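Long-range contact in hypothetical protein TT1561 (Thermus thermophilus, PDB 1UF3), which is of unknown function but binds calcium ions and is a predicted phosphoesterase of the calcineurin-like metallophosphoesterase superfamily: residues Phe155-Gln167 / Lys192-Pro204. Sequence-based numbering, arbitrary orientation.
Sequences FHTMPYHKGLNEQ and KHEMLGASWVVVP
L164 and H161, both from the loop 155-167, meet E194 on the hairpin of strands 192-196 and 199-203, joined by a type II' turn from L196 to S199. L164 runs antiparallel to the E194 side chain, its CG 3.7 Å from E194 CG, while its CD1 reaches 3.5 Å from V201 CG1 on the second strand. A chi1 of -172° swings the H161 ring out to the hairpin, and NE2 donates to M195 O over 3.0 Å; the oxygen lies near the ring plane, but the donor stands above the carbonyl plane. ND1 accepts from the backbone N of G163 and of L164, which places the proton on NE2 and fixes the ring's rotation. The E194 side chain crosses that of H161 at about a right angle, with ring and carboxylate planes 65° apart and OE2 3.4 Å from H161 CE1. A leucine in place of H161 would probably leave M195 O without this donor and the G163 and L164 amides without their shared acceptor, freeing the turn to shift. P159 CG faces V201 CG1 (4.2 Å), and M158 CE touches V203 CG2. The loop thus packs on one side of the hairpin, away from the calcium sites; P159 and L196 also touch helix 170-179, and M158 and V203 meet V186 of strand 183-186.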
ATOM      1  N   PHE A 155      28.767   7.993 -14.697  1.00 21.26           N
ATOM      2  CA  PHE A 155      29.793   8.252 -15.713  1.00 19.78           C
ATOM      3  C   PHE A 155      30.033   6.953 -16.459  1.00 19.30           C
ATOM      4  O   PHE A 155      29.790   5.853 -15.940  1.00 18.09           O
ATOM      5  CB  PHE A 155      31.165   8.598 -15.121  1.00 19.15           C
ATOM      6  CG  PHE A 155      31.211   9.835 -14.311  1.00 19.46           C
ATOM      7  CD1 PHE A 155      31.647   9.775 -12.980  1.00 16.88           C
ATOM      8  CD2 PHE A 155      30.963  11.068 -14.891  1.00 17.63           C
ATOM      9  CE1 PHE A 155      31.845  10.927 -12.255  1.00 16.50           C
ATOM     10  CE2 PHE A 155      31.153  12.221 -14.179  1.00 18.60           C
ATOM     11  CZ  PHE A 155      31.604  12.155 -12.845  1.00 18.45           C
ATOM     12  N   HIS A 156      30.537   7.075 -17.675  1.00 20.09           N
ATOM     13  CA  HIS A 156      30.869   5.863 -18.375  1.00 21.49           C
ATOM     14  C   HIS A 156      32.331   5.549 -17.989  1.00 21.62           C
ATOM     15  O   HIS A 156      32.664   4.425 -17.624  1.00 24.03           O
ATOM     16  CB  HIS A 156      30.764   6.033 -19.874  1.00 20.20           C
ATOM     17  CG  HIS A 156      31.180   4.806 -20.616  1.00 23.12           C
ATOM     18  ND1 HIS A 156      32.496   4.549 -20.943  1.00 20.78           N
ATOM     19  CD2 HIS A 156      30.478   3.705 -20.972  1.00 23.26           C
ATOM     20  CE1 HIS A 156      32.583   3.337 -21.468  1.00 24.18           C
ATOM     21  NE2 HIS A 156      31.372   2.804 -21.495  1.00 23.13           N
ATOM     22  N   THR A 157      33.164   6.578 -18.045  1.00 22.01           N
ATOM     23  CA  THR A 157      34.587   6.524 -17.763  1.00 24.01           C
ATOM     24  C   THR A 157      34.931   6.255 -16.295  1.00 25.28           C
ATOM     25  O   THR A 157      34.477   6.965 -15.403  1.00 25.08           O
ATOM     26  CB  THR A 157      35.213   7.844 -18.213  1.00 24.31           C
ATOM     27  OG1 THR A 157      35.004   7.984 -19.623  1.00 26.04           O
ATOM     28  CG2 THR A 157      36.714   7.902 -17.898  1.00 26.26           C
HETATM   29  N   MSE A 158      35.728   5.218 -16.051  1.00 26.72           N
HETATM   30  CA  MSE A 158      36.136   4.854 -14.693  1.00 26.33           C
HETATM   31  C   MSE A 158      37.196   5.780 -14.128  1.00 26.12           C
HETATM   32  O   MSE A 158      38.078   6.245 -14.850  1.00 26.25           O
HETATM   33  CB  MSE A 158      36.722   3.451 -14.669  1.00 30.79           C
HETATM   34  CG  MSE A 158      35.748   2.338 -14.773  1.00 34.33           C
HETATM   35 SE   MSE A 158      36.565   0.743 -14.028  1.00 42.50          SE
HETATM   36  CE  MSE A 158      36.937   1.413 -12.262  1.00 35.91           C
ATOM     37  N   PRO A 159      37.132   6.056 -12.819  1.00 25.50           N
ATOM     38  CA  PRO A 159      38.140   6.933 -12.217  1.00 26.23           C
ATOM     39  C   PRO A 159      39.394   6.112 -11.887  1.00 25.58           C
ATOM     40  O   PRO A 159      39.334   4.894 -11.737  1.00 25.76           O
ATOM     41  CB  PRO A 159      37.451   7.431 -10.955  1.00 23.41           C
ATOM     42  CG  PRO A 159      36.657   6.226 -10.545  1.00 22.75           C
ATOM     43  CD  PRO A 159      36.051   5.775 -11.858  1.00 24.02           C
ATOM     44  N   TYR A 160      40.532   6.780 -11.805  1.00 27.62           N
ATOM     45  CA  TYR A 160      41.764   6.097 -11.455  1.00 26.80           C
ATOM     46  C   TYR A 160      41.614   5.707  -9.996  1.00 26.62           C
ATOM     47  O   TYR A 160      41.260   6.554  -9.168  1.00 24.96           O
ATOM     48  CB  TYR A 160      42.938   7.043 -11.582  1.00 28.72           C
ATOM     49  CG  TYR A 160      44.155   6.524 -10.869  1.00 31.37           C
ATOM     50  CD1 TYR A 160      44.972   5.568 -11.470  1.00 33.37           C
ATOM     51  CD2 TYR A 160      44.489   6.985  -9.593  1.00 30.93           C
ATOM     52  CE1 TYR A 160      46.109   5.081 -10.827  1.00 34.47           C
ATOM     53  CE2 TYR A 160      45.628   6.503  -8.930  1.00 33.70           C
ATOM     54  CZ  TYR A 160      46.436   5.549  -9.560  1.00 34.54           C
ATOM     55  OH  TYR A 160      47.570   5.065  -8.942  1.00 34.67           O
ATOM     56  N   HIS A 161      41.886   4.443  -9.685  1.00 27.02           N
ATOM     57  CA  HIS A 161      41.763   3.929  -8.323  1.00 30.12           C
ATOM     58  C   HIS A 161      42.577   2.643  -8.240  1.00 32.48           C
ATOM     59  O   HIS A 161      42.272   1.663  -8.925  1.00 31.66           O
ATOM     60  CB  HIS A 161      40.295   3.620  -8.000  1.00 30.30           C
ATOM     61  CG  HIS A 161      40.045   3.273  -6.563  1.00 31.86           C
ATOM     62  ND1 HIS A 161      40.403   2.063  -6.013  1.00 31.66           N
ATOM     63  CD2 HIS A 161      39.494   3.993  -5.556  1.00 33.62           C
ATOM     64  CE1 HIS A 161      40.088   2.050  -4.730  1.00 31.14           C
ATOM     65  NE2 HIS A 161      39.536   3.210  -4.426  1.00 32.75           N
ATOM     66  N   LYS A 162      43.600   2.650  -7.390  1.00 33.65           N
ATOM     67  CA  LYS A 162      44.466   1.489  -7.232  1.00 36.55           C
ATOM     68  C   LYS A 162      43.686   0.203  -6.971  1.00 36.67           C
ATOM     69  O   LYS A 162      44.148  -0.894  -7.291  1.00 38.04           O
ATOM     70  CB  LYS A 162      45.493   1.747  -6.117  1.00 37.60           C
ATOM     71  CG  LYS A 162      46.432   2.916  -6.416  1.00 38.38           C
ATOM     72  CD  LYS A 162      47.739   2.822  -5.620  1.00 42.31           C
ATOM     73  CE  LYS A 162      48.706   3.946  -6.003  1.00 44.48           C
ATOM     74  NZ  LYS A 162      50.039   3.822  -5.326  1.00 46.85           N
ATOM     75  N   GLY A 163      42.492   0.334  -6.407  1.00 36.46           N
ATOM     76  CA  GLY A 163      41.683  -0.840  -6.153  1.00 35.45           C
ATOM     77  C   GLY A 163      40.882  -1.276  -7.374  1.00 36.82           C
ATOM     78  O   GLY A 163      40.963  -2.432  -7.773  1.00 37.61           O
ATOM     79  N   LEU A 164      40.139  -0.347  -7.982  1.00 36.17           N
ATOM     80  CA  LEU A 164      39.276  -0.619  -9.150  1.00 35.23           C
ATOM     81  C   LEU A 164      39.900  -0.658 -10.546  1.00 34.59           C
ATOM     82  O   LEU A 164      39.553  -1.515 -11.362  1.00 33.84           O
ATOM     83  CB  LEU A 164      38.126   0.401  -9.205  1.00 36.13           C
ATOM     84  CG  LEU A 164      37.046   0.402  -8.124  1.00 36.74           C
ATOM     85  CD1 LEU A 164      36.075   1.536  -8.384  1.00 39.48           C
ATOM     86  CD2 LEU A 164      36.313  -0.916  -8.134  1.00 38.25           C
ATOM     87  N   ASN A 165      40.776   0.293 -10.839  1.00 34.66           N
ATOM     88  CA  ASN A 165      41.408   0.365 -12.152  1.00 35.70           C
ATOM     89  C   ASN A 165      42.590   1.330 -12.170  1.00 35.91           C
ATOM     90  O   ASN A 165      42.420   2.555 -12.273  1.00 34.62           O
ATOM     91  CB  ASN A 165      40.381   0.789 -13.214  1.00 36.79           C
ATOM     92  CG  ASN A 165      40.964   0.805 -14.623  1.00 38.91           C
ATOM     93  OD1 ASN A 165      42.180   0.718 -14.815  1.00 39.36           O
ATOM     94  ND2 ASN A 165      40.095   0.931 -15.616  1.00 38.24           N
ATOM     95  N   GLU A 166      43.782   0.739 -12.092  1.00 36.60           N
ATOM     96  CA  GLU A 166      45.071   1.426 -12.090  1.00 38.02           C
ATOM     97  C   GLU A 166      45.281   2.258 -13.355  1.00 36.84           C
ATOM     98  O   GLU A 166      46.145   3.135 -13.395  1.00 34.40           O
ATOM     99  CB  GLU A 166      46.185   0.364 -11.957  1.00 42.20           C
ATOM    100  CG  GLU A 166      47.618   0.862 -12.113  1.00 46.76           C
ATOM    101  CD  GLU A 166      48.123   1.616 -10.894  1.00 49.69           C
ATOM    102  OE1 GLU A 166      48.162   1.018  -9.792  1.00 51.26           O
ATOM    103  OE2 GLU A 166      48.487   2.807 -11.041  1.00 52.57           O
ATOM    104  N   GLN A 167      44.491   1.977 -14.388  1.00 37.45           N
ATOM    105  CA  GLN A 167      44.588   2.713 -15.655  1.00 39.13           C
ATOM    106  C   GLN A 167      43.375   3.636 -15.855  1.00 38.05           C
ATOM    107  O   GLN A 167      43.089   4.084 -16.972  1.00 37.28           O
ATOM    108  CB  GLN A 167      44.699   1.739 -16.840  1.00 39.66           C
ATOM    109  CG  GLN A 167      45.900   0.772 -16.773  1.00 44.07           C
ATOM    110  CD  GLN A 167      47.239   1.483 -16.541  1.00 46.31           C
ATOM    111  OE1 GLN A 167      47.658   2.334 -17.332  1.00 47.63           O
ATOM    112  NE2 GLN A 167      47.911   1.131 -15.449  1.00 47.38           N
ATOM    113  N   LYS A 192      31.799  -4.779  -8.722  1.00 27.36           N
ATOM    114  CA  LYS A 192      32.729  -4.519  -7.634  1.00 27.11           C
ATOM    115  C   LYS A 192      32.595  -3.079  -7.201  1.00 25.75           C
ATOM    116  O   LYS A 192      31.996  -2.255  -7.901  1.00 24.24           O
ATOM    117  CB  LYS A 192      34.172  -4.790  -8.055  1.00 28.81           C
ATOM    118  CG  LYS A 192      34.848  -3.640  -8.740  1.00 30.29           C
ATOM    119  CD  LYS A 192      34.941  -3.852 -10.219  1.00 33.83           C
ATOM    120  CE  LYS A 192      35.839  -5.019 -10.559  1.00 34.68           C
ATOM    121  NZ  LYS A 192      35.857  -5.230 -12.030  1.00 35.41           N
ATOM    122  N   HIS A 193      33.168  -2.764  -6.052  1.00 23.91           N
ATOM    123  CA  HIS A 193      33.054  -1.413  -5.553  1.00 23.78           C
ATOM    124  C   HIS A 193      34.142  -1.085  -4.561  1.00 24.02           C
ATOM    125  O   HIS A 193      34.689  -1.969  -3.895  1.00 25.71           O
ATOM    126  CB  HIS A 193      31.670  -1.238  -4.914  1.00 20.62           C
ATOM    127  CG  HIS A 193      31.431  -2.131  -3.738  1.00 18.51           C
ATOM    128  ND1 HIS A 193      31.556  -1.696  -2.435  1.00 21.93           N
ATOM    129  CD2 HIS A 193      31.075  -3.434  -3.664  1.00 19.60           C
ATOM    130  CE1 HIS A 193      31.283  -2.691  -1.609  1.00 19.32           C
ATOM    131  NE2 HIS A 193      30.988  -3.759  -2.329  1.00 19.74           N
ATOM    132  N   GLU A 194      34.444   0.200  -4.457  1.00 24.85           N
ATOM    133  CA  GLU A 194      35.461   0.670  -3.529  1.00 28.79           C
ATOM    134  C   GLU A 194      35.106   2.074  -3.085  1.00 28.38           C
ATOM    135  O   GLU A 194      34.248   2.713  -3.680  1.00 27.41           O
ATOM    136  CB  GLU A 194      36.821   0.716  -4.231  1.00 30.57           C
ATOM    137  CG  GLU A 194      37.375  -0.636  -4.611  1.00 35.48           C
ATOM    138  CD  GLU A 194      38.238  -1.207  -3.504  1.00 39.13           C
ATOM    139  OE1 GLU A 194      37.682  -1.715  -2.508  1.00 39.47           O
ATOM    140  OE2 GLU A 194      39.479  -1.116  -3.628  1.00 42.76           O
HETATM  141  N   MSE A 195      35.762   2.547  -2.031  1.00 27.60           N
HETATM  142  CA  MSE A 195      35.550   3.905  -1.570  1.00 27.13           C
HETATM  143  C   MSE A 195      36.683   4.744  -2.158  1.00 28.07           C
HETATM  144  O   MSE A 195      37.822   4.277  -2.270  1.00 26.41           O
HETATM  145  CB  MSE A 195      35.626   3.994  -0.041  1.00 27.10           C
HETATM  146  CG  MSE A 195      34.589   3.179   0.702  1.00 27.15           C
HETATM  147 SE   MSE A 195      32.766   3.810   0.378  1.00 29.03          SE
HETATM  148  CE  MSE A 195      32.994   5.681   0.713  1.00 22.46           C
ATOM    149  N   LEU A 196      36.353   5.970  -2.553  1.00 26.89           N
ATOM    150  CA  LEU A 196      37.311   6.931  -3.078  1.00 27.72           C
ATOM    151  C   LEU A 196      36.999   8.134  -2.200  1.00 30.49           C
ATOM    152  O   LEU A 196      36.084   8.933  -2.490  1.00 29.96           O
ATOM    153  CB  LEU A 196      37.031   7.258  -4.551  1.00 26.80           C
ATOM    154  CG  LEU A 196      38.175   7.970  -5.297  1.00 29.71           C
ATOM    155  CD1 LEU A 196      37.909   7.954  -6.797  1.00 27.87           C
ATOM    156  CD2 LEU A 196      38.349   9.411  -4.771  1.00 28.04           C
ATOM    157  N   GLY A 197      37.745   8.241  -1.104  1.00 30.07           N
ATOM    158  CA  GLY A 197      37.503   9.314  -0.163  1.00 28.89           C
ATOM    159  C   GLY A 197      36.186   8.945   0.483  1.00 27.75           C
ATOM    160  O   GLY A 197      35.980   7.795   0.868  1.00 27.13           O
ATOM    161  N   ALA A 198      35.270   9.900   0.567  1.00 26.76           N
ATOM    162  CA  ALA A 198      33.969   9.623   1.164  1.00 27.23           C
ATOM    163  C   ALA A 198      32.953   9.134   0.121  1.00 26.68           C
ATOM    164  O   ALA A 198      31.788   8.903   0.455  1.00 27.24           O
ATOM    165  CB  ALA A 198      33.445  10.873   1.856  1.00 27.15           C
ATOM    166  N   SER A 199      33.398   8.959  -1.127  1.00 25.09           N
ATOM    167  CA  SER A 199      32.513   8.518  -2.221  1.00 21.98           C
ATOM    168  C   SER A 199      32.535   7.019  -2.477  1.00 21.04           C
ATOM    169  O   SER A 199      33.600   6.424  -2.572  1.00 20.49           O
ATOM    170  CB  SER A 199      32.886   9.203  -3.540  1.00 20.19           C
ATOM    171  OG  SER A 199      33.019  10.610  -3.425  1.00 20.84           O
ATOM    172  N   TRP A 200      31.355   6.417  -2.596  1.00 20.02           N
ATOM    173  CA  TRP A 200      31.212   4.997  -2.879  1.00 19.33           C
ATOM    174  C   TRP A 200      31.184   4.841  -4.410  1.00 20.79           C
ATOM    175  O   TRP A 200      30.260   5.313  -5.078  1.00 21.37           O
ATOM    176  CB  TRP A 200      29.913   4.471  -2.270  1.00 18.34           C
ATOM    177  CG  TRP A 200      29.666   2.982  -2.427  1.00 18.31           C
ATOM    178  CD1 TRP A 200      30.603   1.983  -2.394  1.00 17.41           C
ATOM    179  CD2 TRP A 200      28.389   2.323  -2.529  1.00 19.25           C
ATOM    180  NE1 TRP A 200      29.997   0.760  -2.456  1.00 20.13           N
ATOM    181  CE2 TRP A 200      28.638   0.933  -2.539  1.00 18.49           C
ATOM    182  CE3 TRP A 200      27.063   2.774  -2.601  1.00 20.61           C
ATOM    183  CZ2 TRP A 200      27.619  -0.009  -2.616  1.00 19.80           C
ATOM    184  CZ3 TRP A 200      26.028   1.820  -2.674  1.00 18.31           C
ATOM    185  CH2 TRP A 200      26.315   0.452  -2.681  1.00 21.85           C
ATOM    186  N   VAL A 201      32.211   4.213  -4.970  1.00 21.29           N
ATOM    187  CA  VAL A 201      32.277   4.013  -6.417  1.00 20.82           C
ATOM    188  C   VAL A 201      31.927   2.576  -6.735  1.00 21.42           C
ATOM    189  O   VAL A 201      32.571   1.629  -6.257  1.00 21.61           O
ATOM    190  CB  VAL A 201      33.660   4.331  -6.972  1.00 21.28           C
ATOM    191  CG1 VAL A 201      33.676   4.117  -8.491  1.00 21.51           C
ATOM    192  CG2 VAL A 201      34.032   5.745  -6.628  1.00 20.57           C
ATOM    193  N   VAL A 202      30.894   2.425  -7.552  1.00 20.89           N
ATOM    194  CA  VAL A 202      30.379   1.125  -7.928  1.00 20.99           C
ATOM    195  C   VAL A 202      30.437   0.829  -9.424  1.00 23.22           C
ATOM    196  O   VAL A 202      30.098   1.674 -10.262  1.00 24.03           O
ATOM    197  CB  VAL A 202      28.887   0.971  -7.486  1.00 21.11           C
ATOM    198  CG1 VAL A 202      28.323  -0.374  -7.983  1.00 19.61           C
ATOM    199  CG2 VAL A 202      28.769   1.097  -5.939  1.00 20.44           C
ATOM    200  N   VAL A 203      30.895  -0.380  -9.733  1.00 21.78           N
ATOM    201  CA  VAL A 203      30.949  -0.895 -11.095  1.00 22.70           C
ATOM    202  C   VAL A 203      29.820  -1.900 -10.948  1.00 21.29           C
ATOM    203  O   VAL A 203      29.982  -2.963 -10.349  1.00 22.60           O
ATOM    204  CB  VAL A 203      32.318  -1.587 -11.379  1.00 23.13           C
ATOM    205  CG1 VAL A 203      32.261  -2.355 -12.672  1.00 23.24           C
ATOM    206  CG2 VAL A 203      33.417  -0.530 -11.449  1.00 22.15           C
ATOM    207  N   PRO A 204      28.631  -1.551 -11.448  1.00 22.06           N
ATOM    208  CA  PRO A 204      27.480  -2.440 -11.332  1.00 21.66           C
ATOM    209  C   PRO A 204      27.500  -3.702 -12.161  1.00 22.92           C
ATOM    210  O   PRO A 204      26.752  -4.630 -11.886  1.00 21.20           O
ATOM    211  CB  PRO A 204      26.316  -1.523 -11.686  1.00 23.42           C
ATOM    212  CG  PRO A 204      26.910  -0.639 -12.719  1.00 23.54           C
ATOM    213  CD  PRO A 204      28.253  -0.285 -12.101  1.00 23.34           C
TER